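Local coordinates for pesticidial crystal protein CRY2AA (Bacillus thuringiensis serovar kurstaki, PDB 1I5P) that binds to the midgut epithelial cells of dipteran and lepidopteran larvae and promotes their colloid-osmotic lysis, at residues Pro52-Val57 with Gln91-Glu96; Lys63-Leu68 with Phe187-Ile192; Phe511-Phe516 with Pro616-Asn621. All blocks are in the same frame, centred on the assembly; numbering follows the deposited sequence.

Three contacts in a three-domain delta-endotoxin illustrate how side-chain chemistry follows position in the fold. Contacts 1 and 2 both belong to the N-terminal helical bundle and share helix 53-65: contact 1 uses its first turn, contact 2 its last turn and the loop beyond, with centres 22 Å apart. Contact 3 lies in the C-terminal beta sandwich, its centre 29 Å from that of contact 1, on opposite sides of the chain's centre. All three are largely buried, yet they differ in substance. Contact 1 is purely aliphatic, contact 2 joins an arginine to a helix end through water, and contact 3 sets a lysine and an aspartate beside a methionine between segments whose strands are not paired with each other.

Contact 1 of 3, residues Pro52-Val57 with Gln91-Glu96; sequences PVVGTV and QDILRE
V53 and V54 meet I93 where two helices of the N-terminal bundle of the delta-endotoxin come together, and the whole encounter rests on one methyl group. Helix 53-65 supplies its first turn and helix 88-101 a middle turn; the closest backbones are those of V54 and I93, with CA atoms 8.6 Å apart, so the side chains have to span the gap. I93 does so with its longer branch. Its CG1 stands opposite the carbonyl carbon (chi1 -78°) and the chain then extends fully (chi2 175°), which carries CD1 to the valines although CB does not aim at them. The two valines receive this methyl differently. V53 offers CG1, held between its own backbone N and carbonyl carbon (chi1 68°), and its side chain lies nearly perpendicular to that of I93. V54 also uses CG1 but meets the isoleucine at a slant. P175 and L176 of helix 170-193 pack against I93 as well, placing this residue within the bundle interior. The tighter of the two methyl contacts is V53 CG1 to I93 CD1, 3.8 Å, against 4.2 Å for V54 CG1 to I93 CD1.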
ATOM      1  N   PRO A  52      -4.492   5.467 -14.917  1.00 13.12           N
ATOM      2  CA  PRO A  52      -3.151   5.887 -14.502  1.00 13.44           C
ATOM      3  C   PRO A  52      -3.079   7.188 -13.702  1.00 13.71           C
ATOM      4  O   PRO A  52      -2.183   7.352 -12.875  1.00 11.40           O
ATOM      5  CB  PRO A  52      -2.397   5.990 -15.827  1.00 15.38           C
ATOM      6  CG  PRO A  52      -3.497   6.278 -16.826  1.00 14.59           C
ATOM      7  CD  PRO A  52      -4.537   5.291 -16.376  1.00 12.36           C
ATOM      8  N   VAL A  53      -4.004   8.114 -13.946  1.00 11.63           N
ATOM      9  CA  VAL A  53      -3.993   9.373 -13.213  1.00 12.24           C
ATOM     10  C   VAL A  53      -4.054   9.162 -11.694  1.00 13.74           C
ATOM     11  O   VAL A  53      -3.523   9.971 -10.927  1.00 14.48           O
ATOM     12  CB  VAL A  53      -5.174  10.280 -13.637  1.00 12.56           C
ATOM     13  CG1 VAL A  53      -6.495   9.674 -13.184  1.00 12.61           C
ATOM     14  CG2 VAL A  53      -4.993  11.670 -13.055  1.00 10.02           C
ATOM     15  N   VAL A  54      -4.692   8.081 -11.251  1.00 13.77           N
ATOM     16  CA  VAL A  54      -4.797   7.840  -9.812  1.00 16.18           C
ATOM     17  C   VAL A  54      -3.401   7.671  -9.224  1.00 14.80           C
ATOM     18  O   VAL A  54      -3.126   8.122  -8.109  1.00 13.82           O
ATOM     19  CB  VAL A  54      -5.667   6.588  -9.485  1.00 17.38           C
ATOM     20  CG1 VAL A  54      -7.033   6.717 -10.154  1.00 18.93           C
ATOM     21  CG2 VAL A  54      -4.965   5.313  -9.932  1.00 20.56           C
ATOM     22  N   GLY A  55      -2.521   7.040  -9.994  1.00 13.28           N
ATOM     23  CA  GLY A  55      -1.156   6.834  -9.551  1.00 14.75           C
ATOM     24  C   GLY A  55      -0.401   8.148  -9.488  1.00 14.42           C
ATOM     25  O   GLY A  55       0.367   8.386  -8.559  1.00 12.28           O
ATOM     26  N   THR A  56      -0.627   9.005 -10.478  1.00 13.61           N
ATOM     27  CA  THR A  56       0.028  10.305 -10.512  1.00 14.95           C
ATOM     28  C   THR A  56      -0.432  11.163  -9.336  1.00 13.84           C
ATOM     29  O   THR A  56       0.387  11.769  -8.639  1.00 14.80           O
ATOM     30  CB  THR A  56      -0.286  11.065 -11.818  1.00 13.52           C
ATOM     31  OG1 THR A  56       0.097  10.267 -12.945  1.00 17.50           O
ATOM     32  CG2 THR A  56       0.485  12.379 -11.865  1.00 14.72           C
ATOM     33  N   VAL A  57      -1.741  11.211  -9.114  1.00 11.65           N
ATOM     34  CA  VAL A  57      -2.289  12.014  -8.025  1.00 12.80           C
ATOM     35  C   VAL A  57      -1.773  11.560  -6.663  1.00 13.44           C
ATOM     36  O   VAL A  57      -1.361  12.383  -5.847  1.00 14.91           O
ATOM     37  CB  VAL A  57      -3.834  11.974  -8.010  1.00 13.97           C
ATOM     38  CG1 VAL A  57      -4.363  12.745  -6.805  1.00 11.49           C
ATOM     39  CG2 VAL A  57      -4.382  12.577  -9.296  1.00 11.80           C
ATOM     40  N   GLN A  91     -13.987  11.322 -16.139  1.00 14.07           N
ATOM     41  CA  GLN A  91     -14.997  10.556 -16.854  1.00 15.53           C
ATOM     42  C   GLN A  91     -14.478   9.148 -17.111  1.00 13.72           C
ATOM     43  O   GLN A  91     -15.226   8.185 -17.022  1.00 12.42           O
ATOM     44  CB  GLN A  91     -15.363  11.220 -18.186  1.00 16.47           C
ATOM     45  CG  GLN A  91     -15.986  12.602 -18.052  1.00 26.44           C
ATOM     46  CD  GLN A  91     -16.394  13.190 -19.390  1.00 32.20           C
ATOM     47  OE1 GLN A  91     -15.909  12.768 -20.441  1.00 33.98           O
ATOM     48  NE2 GLN A  91     -17.281  14.181 -19.359  1.00 37.51           N
ATOM     49  N   ASP A  92     -13.191   9.031 -17.424  1.00 13.17           N
ATOM     50  CA  ASP A  92     -12.596   7.729 -17.695  1.00 12.19           C
ATOM     51  C   ASP A  92     -12.511   6.867 -16.437  1.00 11.80           C
ATOM     52  O   ASP A  92     -12.660   5.649 -16.497  1.00 11.91           O
ATOM     53  CB  ASP A  92     -11.204   7.900 -18.299  1.00 12.92           C
ATOM     54  CG  ASP A  92     -10.472   6.585 -18.437  1.00 16.09           C
ATOM     55  OD1 ASP A  92     -10.812   5.805 -19.358  1.00 15.24           O
ATOM     56  OD2 ASP A  92      -9.562   6.325 -17.616  1.00 16.96           O
ATOM     57  N   ILE A  93     -12.256   7.500 -15.299  1.00 11.84           N
ATOM     58  CA  ILE A  93     -12.182   6.771 -14.038  1.00 12.71           C
ATOM     59  C   ILE A  93     -13.528   6.091 -13.807  1.00 13.37           C
ATOM     60  O   ILE A  93     -13.587   4.909 -13.473  1.00 13.84           O
ATOM     61  CB  ILE A  93     -11.885   7.722 -12.862  1.00 11.74           C
ATOM     62  CG1 ILE A  93     -10.393   8.083 -12.860  1.00 11.49           C
ATOM     63  CG2 ILE A  93     -12.299   7.075 -11.540  1.00  9.99           C
ATOM     64  CD1 ILE A  93     -10.003   9.113 -11.806  1.00  8.61           C
ATOM     65  N   LEU A  94     -14.607   6.848 -13.992  1.00 13.07           N
ATOM     66  CA  LEU A  94     -15.953   6.318 -13.816  1.00 12.62           C
ATOM     67  C   LEU A  94     -16.231   5.192 -14.788  1.00 13.04           C
ATOM     68  O   LEU A  94     -16.752   4.144 -14.409  1.00 12.89           O
ATOM     69  CB  LEU A  94     -17.004   7.407 -14.030  1.00 12.84           C
ATOM     70  CG  LEU A  94     -18.432   6.856 -14.171  1.00 17.14           C
ATOM     71  CD1 LEU A  94     -18.903   6.243 -12.846  1.00 15.51           C
ATOM     72  CD2 LEU A  94     -19.365   7.969 -14.606  1.00 19.74           C
ATOM     73  N   ARG A  95     -15.890   5.404 -16.052  1.00 11.88           N
ATOM     74  CA  ARG A  95     -16.150   4.383 -17.047  1.00 14.51           C
ATOM     75  C   ARG A  95     -15.307   3.131 -16.896  1.00 14.67           C
ATOM     76  O   ARG A  95     -15.791   2.026 -17.140  1.00 11.26           O
ATOM     77  CB  ARG A  95     -16.018   4.991 -18.439  1.00 19.71           C
ATOM     78  CG  ARG A  95     -17.051   6.104 -18.654  1.00 28.53           C
ATOM     79  CD  ARG A  95     -18.377   5.739 -17.965  1.00 34.58           C
ATOM     80  NE  ARG A  95     -19.498   6.615 -18.289  1.00 39.94           N
ATOM     81  CZ  ARG A  95     -20.392   6.367 -19.242  1.00 39.96           C
ATOM     82  NH1 ARG A  95     -20.300   5.267 -19.974  1.00 39.18           N
ATOM     83  NH2 ARG A  95     -21.392   7.211 -19.452  1.00 41.67           N
ATOM     84  N   GLU A  96     -14.052   3.281 -16.490  1.00 14.45           N
ATOM     85  CA  GLU A  96     -13.229   2.093 -16.304  1.00 14.04           C
ATOM     86  C   GLU A  96     -13.663   1.378 -15.030  1.00 13.98           C
ATOM     87  O   GLU A  96     -13.489   0.170 -14.901  1.00 14.30           O
ATOM     88  CB  GLU A  96     -11.745   2.456 -16.238  1.00 13.99           C
ATOM     89  CG  GLU A  96     -11.210   3.032 -17.542  1.00 13.56           C
ATOM     90  CD  GLU A  96      -9.729   2.777 -17.735  1.00 13.90           C
ATOM     91  OE1 GLU A  96      -9.348   1.601 -17.889  1.00 12.88           O
ATOM     92  OE2 GLU A  96      -8.947   3.753 -17.737  1.00 14.26           O
TER

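Contact 2 of 3, residues Lys63-Leu68 with Phe187-Ile192; sequences KKVGSL and FIRDVI
R189 reaches out from helix 170-193 toward K64 and V65 at the end of helix 53-65, showing how a long polar side chain can join helices whose backbones stay well apart: the nearest CA atoms, those of V65 and R189, are 10.6 Å from each other. The arginine is almost straight through its first three torsions, beginning with CG opposite the backbone N (chi1 -171°), and this extension delivers the guanidinium to the other helix. The tight part is the grip of backbone carbonyls on the flat group: F262 O receives NE, Y264 O receives NH2 and G70 O receives NH1, so all three guanidinium nitrogens have acceptors. Cover from V65 is lighter, its CG2 lying over one face at 4.5 Å from R189 NH2. On the looser side the helices are joined through a single water. Placed in the guanidinium plane, at its edge, it accepts from R189 NH2 at 2.9 Å and lies 2.8 Å from K64 O, to which it can donate; the direct separation of R189 NH2 and K64 O is 4.4 Å. K64 turns its amine away to E76 and R72 O. The arrangement belongs to the helical bundle of the delta-endotoxin N-terminal domain, at the place where the chain leaves helix 238-259 and runs on to strand 267-268.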
ATOM      1  N   LYS A  63       4.256  13.471  -2.300  1.00 12.85           N
ATOM      2  CA  LYS A  63       5.338  14.448  -2.401  1.00 14.43           C
ATOM      3  C   LYS A  63       5.023  15.794  -1.745  1.00 14.01           C
ATOM      4  O   LYS A  63       5.925  16.477  -1.263  1.00 13.47           O
ATOM      5  CB  LYS A  63       5.712  14.659  -3.867  1.00 14.60           C
ATOM      6  CG  LYS A  63       6.491  13.501  -4.473  1.00 16.25           C
ATOM      7  CD  LYS A  63       6.852  13.766  -5.921  1.00 14.83           C
ATOM      8  CE  LYS A  63       7.847  12.741  -6.436  1.00 18.80           C
ATOM      9  NZ  LYS A  63       9.207  12.895  -5.847  1.00 19.59           N
ATOM     10  N   LYS A  64       3.749  16.180  -1.737  1.00 14.59           N
ATOM     11  CA  LYS A  64       3.348  17.435  -1.109  1.00 14.04           C
ATOM     12  C   LYS A  64       3.529  17.328   0.399  1.00 14.03           C
ATOM     13  O   LYS A  64       4.050  18.239   1.048  1.00 11.79           O
ATOM     14  CB  LYS A  64       1.883  17.753  -1.424  1.00 13.72           C
ATOM     15  CG  LYS A  64       1.661  18.391  -2.785  1.00 13.49           C
ATOM     16  CD  LYS A  64       2.317  19.767  -2.860  1.00 14.11           C
ATOM     17  CE  LYS A  64       2.006  20.458  -4.182  1.00 17.15           C
ATOM     18  NZ  LYS A  64       2.693  21.770  -4.306  1.00 17.88           N
ATOM     19  N   VAL A  65       3.086  16.203   0.951  1.00 13.40           N
ATOM     20  CA  VAL A  65       3.184  15.942   2.383  1.00 12.76           C
ATOM     21  C   VAL A  65       4.637  15.656   2.766  1.00 12.14           C
ATOM     22  O   VAL A  65       5.076  15.964   3.877  1.00  8.81           O
ATOM     23  CB  VAL A  65       2.319  14.717   2.771  1.00 13.51           C
ATOM     24  CG1 VAL A  65       2.571  14.318   4.227  1.00 16.14           C
ATOM     25  CG2 VAL A  65       0.846  15.034   2.555  1.00 14.88           C
ATOM     26  N   GLY A  66       5.372  15.066   1.830  1.00 11.00           N
ATOM     27  CA  GLY A  66       6.758  14.710   2.075  1.00 13.23           C
ATOM     28  C   GLY A  66       7.752  15.854   2.045  1.00 14.24           C
ATOM     29  O   GLY A  66       8.934  15.655   2.308  1.00 15.40           O
ATOM     30  N   SER A  67       7.280  17.056   1.736  1.00 14.82           N
ATOM     31  CA  SER A  67       8.167  18.216   1.670  1.00 16.89           C
ATOM     32  C   SER A  67       7.518  19.496   2.194  1.00 15.07           C
ATOM     33  O   SER A  67       6.386  19.821   1.843  1.00 13.42           O
ATOM     34  CB  SER A  67       8.630  18.425   0.229  1.00 17.17           C
ATOM     35  OG  SER A  67       9.347  19.636   0.116  1.00 26.13           O
ATOM     36  N   LEU A  68       8.252  20.225   3.031  1.00 14.68           N
ATOM     37  CA  LEU A  68       7.744  21.460   3.613  1.00 12.49           C
ATOM     38  C   LEU A  68       7.337  22.467   2.542  1.00 13.99           C
ATOM     39  O   LEU A  68       6.517  23.359   2.785  1.00 12.77           O
ATOM     40  CB  LEU A  68       8.797  22.086   4.535  1.00 11.44           C
ATOM     41  CG  LEU A  68       8.314  23.315   5.326  1.00 14.84           C
ATOM     42  CD1 LEU A  68       7.060  22.957   6.120  1.00  9.02           C
ATOM     43  CD2 LEU A  68       9.418  23.799   6.258  1.00 10.68           C
ATOM     44  N   PHE A 187      -7.958  21.568  -0.297  1.00 13.84           N
ATOM     45  CA  PHE A 187      -8.419  22.951  -0.222  1.00 14.45           C
ATOM     46  C   PHE A 187      -8.338  23.439   1.222  1.00 13.31           C
ATOM     47  O   PHE A 187      -7.789  24.504   1.504  1.00 14.86           O
ATOM     48  CB  PHE A 187      -9.870  23.033  -0.728  1.00 15.28           C
ATOM     49  CG  PHE A 187     -10.623  24.249  -0.249  1.00 16.05           C
ATOM     50  CD1 PHE A 187     -10.355  25.508  -0.781  1.00 17.27           C
ATOM     51  CD2 PHE A 187     -11.594  24.134   0.746  1.00 14.22           C
ATOM     52  CE1 PHE A 187     -11.041  26.638  -0.334  1.00 14.16           C
ATOM     53  CE2 PHE A 187     -12.288  25.263   1.199  1.00 15.70           C
ATOM     54  CZ  PHE A 187     -12.007  26.517   0.655  1.00 13.93           C
ATOM     55  N   ILE A 188      -8.889  22.647   2.131  1.00 12.90           N
ATOM     56  CA  ILE A 188      -8.878  22.980   3.548  1.00 13.74           C
ATOM     57  C   ILE A 188      -7.446  23.128   4.065  1.00 14.12           C
ATOM     58  O   ILE A 188      -7.126  24.086   4.765  1.00 13.17           O
ATOM     59  CB  ILE A 188      -9.630  21.902   4.357  1.00 13.99           C
ATOM     60  CG1 ILE A 188     -11.116  21.941   3.980  1.00 13.95           C
ATOM     61  CG2 ILE A 188      -9.425  22.120   5.860  1.00 12.09           C
ATOM     62  CD1 ILE A 188     -11.931  20.752   4.488  1.00 15.20           C
ATOM     63  N   ARG A 189      -6.586  22.183   3.702  1.00 14.39           N
ATOM     64  CA  ARG A 189      -5.194  22.230   4.123  1.00 16.11           C
ATOM     65  C   ARG A 189      -4.524  23.489   3.572  1.00 15.78           C
ATOM     66  O   ARG A 189      -3.705  24.106   4.247  1.00 16.05           O
ATOM     67  CB  ARG A 189      -4.442  20.988   3.626  1.00 15.02           C
ATOM     68  CG  ARG A 189      -3.034  20.830   4.198  1.00 14.07           C
ATOM     69  CD  ARG A 189      -2.324  19.654   3.550  1.00  9.97           C
ATOM     70  NE  ARG A 189      -1.067  19.298   4.209  1.00 12.26           N
ATOM     71  CZ  ARG A 189       0.139  19.524   3.699  1.00 12.40           C
ATOM     72  NH1 ARG A 189       0.264  20.119   2.520  1.00  9.75           N
ATOM     73  NH2 ARG A 189       1.221  19.129   4.355  1.00 14.42           N
ATOM     74  N   ASP A 190      -4.874  23.867   2.345  1.00 16.76           N
ATOM     75  CA  ASP A 190      -4.295  25.058   1.728  1.00 15.61           C
ATOM     76  C   ASP A 190      -4.631  26.305   2.539  1.00 16.95           C
ATOM     77  O   ASP A 190      -3.762  27.140   2.791  1.00 15.75           O
ATOM     78  CB  ASP A 190      -4.806  25.230   0.294  1.00 14.26           C
ATOM     79  CG  ASP A 190      -4.093  24.323  -0.702  1.00 14.36           C
ATOM     80  OD1 ASP A 190      -3.125  23.637  -0.311  1.00 14.12           O
ATOM     81  OD2 ASP A 190      -4.496  24.306  -1.885  1.00 12.84           O
ATOM     82  N   VAL A 191      -5.890  26.432   2.949  1.00 16.29           N
ATOM     83  CA  VAL A 191      -6.310  27.588   3.734  1.00 15.07           C
ATOM     84  C   VAL A 191      -5.473  27.689   5.004  1.00 16.29           C
ATOM     85  O   VAL A 191      -5.019  28.770   5.380  1.00 12.68           O
ATOM     86  CB  VAL A 191      -7.801  27.484   4.133  1.00 16.81           C
ATOM     87  CG1 VAL A 191      -8.161  28.602   5.109  1.00 16.83           C
ATOM     88  CG2 VAL A 191      -8.676  27.556   2.891  1.00 12.37           C
ATOM     89  N   ILE A 192      -5.265  26.546   5.648  1.00 16.27           N
ATOM     90  CA  ILE A 192      -4.492  26.480   6.883  1.00 15.02           C
ATOM     91  C   ILE A 192      -3.027  26.888   6.711  1.00 16.65           C
ATOM     92  O   ILE A 192      -2.535  27.783   7.407  1.00 15.95           O
ATOM     93  CB  ILE A 192      -4.519  25.050   7.473  1.00 14.43           C
ATOM     94  CG1 ILE A 192      -5.960  24.671   7.845  1.00 13.89           C
ATOM     95  CG2 ILE A 192      -3.593  24.963   8.682  1.00 10.18           C
ATOM     96  CD1 ILE A 192      -6.137  23.224   8.255  1.00 14.23           C
TER
HETATM   97  O   HOH W   1       3.938  19.606   3.481  1.00 12.06           O

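Contact 3 of 3, residues Phe511-Phe516 with Pro616-Asn621; sequences FISEKF and PFDLMN
S513 and K515 face D618 and M620 across two backbones that are not paired with each other: the CA atoms of S513 and D618 are 8.1 Å apart, those of K515 and M620 8.6 Å. Strand 522-525 lies between them in the sheet, pairing antiparallel with strand 510-513 and with strand 617-626. The first segment leaves its strand after S513, whereas the second continues as strand and carries a classic beta bulge, in which M620 and N621 both oppose R548. K515 dominates the interface. Its chain bends at chi2 (-61°) and again at chi4 (-63°), curling the amine back over its own backbone, where NZ donates to E514 O at 3.0 Å and, weakly, to S513 O. The donor sits well above the E514 carbonyl plane, 58° out of it. This is part of the lectin-like, jelly-roll beta sandwich that forms the C-terminal domain of the toxin, and the amine of the buried K515 is met by carbonyls of its own loop and strand end and by residues of the neighbouring strands. K515 NZ faces D618 OD1 in a long salt bridge of 3.8 Å, and S522 OG, on the intervening strand, is hydrogen-bonded to both K515 NZ and D618 OD1, linking the two charges more closely than they link to each other. S513 CB comes 3.9 Å from D618 OD1. Beyond the polar group, M620 bends at its last torsion and brings its terminal methyl against the lysine's aliphatic stem at about a right angle; M620 CE lies 4.0 Å from K515 CD, and A585 of strand 585-597 touches both side chains.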
ATOM      1  N   PHE A 511      -0.431 -10.176  15.920  1.00 17.02           N
ATOM      2  CA  PHE A 511      -0.964 -10.346  14.573  1.00 17.75           C
ATOM      3  C   PHE A 511      -0.958  -9.088  13.718  1.00 17.24           C
ATOM      4  O   PHE A 511      -1.012  -7.971  14.222  1.00 16.49           O
ATOM      5  CB  PHE A 511      -2.407 -10.868  14.642  1.00 16.70           C
ATOM      6  CG  PHE A 511      -2.565 -12.117  15.460  1.00 15.72           C
ATOM      7  CD1 PHE A 511      -2.558 -12.057  16.851  1.00 15.00           C
ATOM      8  CD2 PHE A 511      -2.687 -13.357  14.841  1.00 13.21           C
ATOM      9  CE1 PHE A 511      -2.673 -13.214  17.616  1.00 17.86           C
ATOM     10  CE2 PHE A 511      -2.801 -14.523  15.596  1.00 16.76           C
ATOM     11  CZ  PHE A 511      -2.791 -14.451  16.990  1.00 12.10           C
ATOM     12  N   ILE A 512      -0.893  -9.291  12.409  1.00 17.76           N
ATOM     13  CA  ILE A 512      -0.941  -8.181  11.473  1.00 17.04           C
ATOM     14  C   ILE A 512      -2.430  -7.969  11.249  1.00 15.70           C
ATOM     15  O   ILE A 512      -3.156  -8.920  10.981  1.00 16.23           O
ATOM     16  CB  ILE A 512      -0.234  -8.537  10.150  1.00 16.10           C
ATOM     17  CG1 ILE A 512       1.253  -8.779  10.426  1.00 16.13           C
ATOM     18  CG2 ILE A 512      -0.419  -7.416   9.134  1.00 15.91           C
ATOM     19  CD1 ILE A 512       2.058  -9.182   9.209  1.00 16.70           C
ATOM     20  N   SER A 513      -2.883  -6.727  11.392  1.00 15.08           N
ATOM     21  CA  SER A 513      -4.292  -6.398  11.236  1.00 14.91           C
ATOM     22  C   SER A 513      -4.534  -5.402  10.101  1.00 14.67           C
ATOM     23  O   SER A 513      -4.035  -4.278  10.117  1.00 14.67           O
ATOM     24  CB  SER A 513      -4.833  -5.832  12.554  1.00 15.51           C
ATOM     25  OG  SER A 513      -6.200  -5.476  12.451  1.00 19.09           O
ATOM     26  N   GLU A 514      -5.313  -5.837   9.121  1.00 13.73           N
ATOM     27  CA  GLU A 514      -5.656  -5.036   7.951  1.00 15.39           C
ATOM     28  C   GLU A 514      -6.143  -3.616   8.273  1.00 14.56           C
ATOM     29  O   GLU A 514      -6.917  -3.411   9.213  1.00 11.39           O
ATOM     30  CB  GLU A 514      -6.722  -5.793   7.144  1.00 17.20           C
ATOM     31  CG  GLU A 514      -7.462  -4.963   6.115  1.00 21.30           C
ATOM     32  CD  GLU A 514      -8.317  -5.808   5.186  1.00 20.85           C
ATOM     33  OE1 GLU A 514      -9.261  -6.469   5.672  1.00 20.14           O
ATOM     34  OE2 GLU A 514      -8.047  -5.808   3.966  1.00 17.84           O
ATOM     35  N   LYS A 515      -5.666  -2.643   7.493  1.00 12.44           N
ATOM     36  CA  LYS A 515      -6.066  -1.241   7.641  1.00 12.02           C
ATOM     37  C   LYS A 515      -6.312  -0.640   6.260  1.00 12.49           C
ATOM     38  O   LYS A 515      -5.706  -1.059   5.280  1.00 12.08           O
ATOM     39  CB  LYS A 515      -4.983  -0.440   8.373  1.00 14.22           C
ATOM     40  CG  LYS A 515      -4.819  -0.834   9.831  1.00 12.75           C
ATOM     41  CD  LYS A 515      -6.108  -0.586  10.598  1.00 15.68           C
ATOM     42  CE  LYS A 515      -6.049  -1.198  11.990  1.00 16.55           C
ATOM     43  NZ  LYS A 515      -5.910  -2.680  11.923  1.00 16.53           N
ATOM     44  N   PHE A 516      -7.199   0.346   6.179  1.00 14.75           N
ATOM     45  CA  PHE A 516      -7.514   0.961   4.894  1.00 15.74           C
ATOM     46  C   PHE A 516      -6.965   2.372   4.725  1.00 14.46           C
ATOM     47  O   PHE A 516      -6.740   2.816   3.602  1.00 13.80           O
ATOM     48  CB  PHE A 516      -9.031   0.958   4.671  1.00 16.40           C
ATOM     49  CG  PHE A 516      -9.658  -0.398   4.837  1.00 18.96           C
ATOM     50  CD1 PHE A 516     -10.335  -0.725   6.008  1.00 19.32           C
ATOM     51  CD2 PHE A 516      -9.537  -1.361   3.843  1.00 20.57           C
ATOM     52  CE1 PHE A 516     -10.881  -1.995   6.191  1.00 20.26           C
ATOM     53  CE2 PHE A 516     -10.080  -2.639   4.016  1.00 21.23           C
ATOM     54  CZ  PHE A 516     -10.753  -2.954   5.193  1.00 18.16           C
ATOM     55  N   PRO A 616      -6.540  -5.700  23.261  1.00 24.91           N
ATOM     56  CA  PRO A 616      -5.449  -5.626  22.287  1.00 24.82           C
ATOM     57  C   PRO A 616      -4.989  -4.204  22.036  1.00 23.12           C
ATOM     58  O   PRO A 616      -5.723  -3.252  22.287  1.00 21.95           O
ATOM     59  CB  PRO A 616      -6.058  -6.261  21.038  1.00 24.68           C
ATOM     60  CG  PRO A 616      -7.078  -7.207  21.611  1.00 27.00           C
ATOM     61  CD  PRO A 616      -7.720  -6.329  22.650  1.00 24.79           C
ATOM     62  N   PHE A 617      -3.762  -4.074  21.544  1.00 21.04           N
ATOM     63  CA  PHE A 617      -3.185  -2.772  21.233  1.00 20.39           C
ATOM     64  C   PHE A 617      -2.751  -2.791  19.773  1.00 19.43           C
ATOM     65  O   PHE A 617      -2.123  -3.745  19.315  1.00 19.91           O
ATOM     66  CB  PHE A 617      -1.977  -2.501  22.134  1.00 19.54           C
ATOM     67  CG  PHE A 617      -1.276  -1.194  21.857  1.00 20.05           C
ATOM     68  CD1 PHE A 617      -1.507  -0.083  22.664  1.00 18.70           C
ATOM     69  CD2 PHE A 617      -0.353  -1.084  20.814  1.00 18.75           C
ATOM     70  CE1 PHE A 617      -0.831   1.112  22.447  1.00 19.23           C
ATOM     71  CE2 PHE A 617       0.331   0.111  20.587  1.00 16.15           C
ATOM     72  CZ  PHE A 617       0.091   1.210  21.406  1.00 18.94           C
ATOM     73  N   ASP A 618      -3.092  -1.740  19.039  1.00 18.38           N
ATOM     74  CA  ASP A 618      -2.713  -1.641  17.633  1.00 18.65           C
ATOM     75  C   ASP A 618      -1.618  -0.603  17.430  1.00 17.62           C
ATOM     76  O   ASP A 618      -1.838   0.586  17.647  1.00 15.98           O
ATOM     77  CB  ASP A 618      -3.914  -1.249  16.767  1.00 20.18           C
ATOM     78  CG  ASP A 618      -4.761  -2.444  16.351  1.00 21.85           C
ATOM     79  OD1 ASP A 618      -4.384  -3.145  15.390  1.00 19.38           O
ATOM     80  OD2 ASP A 618      -5.806  -2.678  16.990  1.00 25.02           O
ATOM     81  N   LEU A 619      -0.437  -1.057  17.019  1.00 17.09           N
ATOM     82  CA  LEU A 619       0.669  -0.149  16.730  1.00 16.24           C
ATOM     83  C   LEU A 619       0.451   0.082  15.234  1.00 14.31           C
ATOM     84  O   LEU A 619       0.719  -0.808  14.422  1.00 13.74           O
ATOM     85  CB  LEU A 619       2.015  -0.842  16.955  1.00 15.72           C
ATOM     86  CG  LEU A 619       3.182  -0.023  17.519  1.00 19.91           C
ATOM     87  CD1 LEU A 619       4.472  -0.579  16.938  1.00 15.38           C
ATOM     88  CD2 LEU A 619       3.047   1.458  17.192  1.00 16.07           C
ATOM     89  N   MET A 620      -0.039   1.266  14.877  1.00 14.63           N
ATOM     90  CA  MET A 620      -0.356   1.574  13.485  1.00 13.06           C
ATOM     91  C   MET A 620       0.698   2.267  12.626  1.00 12.93           C
ATOM     92  O   MET A 620       0.857   1.924  11.451  1.00 12.80           O
ATOM     93  CB  MET A 620      -1.668   2.351  13.451  1.00 13.97           C
ATOM     94  CG  MET A 620      -2.807   1.561  14.089  1.00 12.29           C
ATOM     95  SD  MET A 620      -4.282   2.530  14.345  1.00 12.97           S
ATOM     96  CE  MET A 620      -4.889   2.597  12.651  1.00 10.51           C
ATOM     97  N   ASN A 621       1.397   3.253  13.184  1.00 11.71           N
ATOM     98  CA  ASN A 621       2.442   3.935  12.431  1.00 12.17           C
ATOM     99  C   ASN A 621       3.476   4.553  13.355  1.00 13.13           C
ATOM    100  O   ASN A 621       3.188   4.904  14.500  1.00 12.06           O
ATOM    101  CB  ASN A 621       1.866   5.030  11.525  1.00 11.97           C
ATOM    102  CG  ASN A 621       2.693   5.230  10.246  1.00 15.61           C
ATOM    103  OD1 ASN A 621       3.861   4.830  10.170  1.00 11.81           O
ATOM    104  ND2 ASN A 621       2.085   5.854   9.237  1.00 12.22           N
TER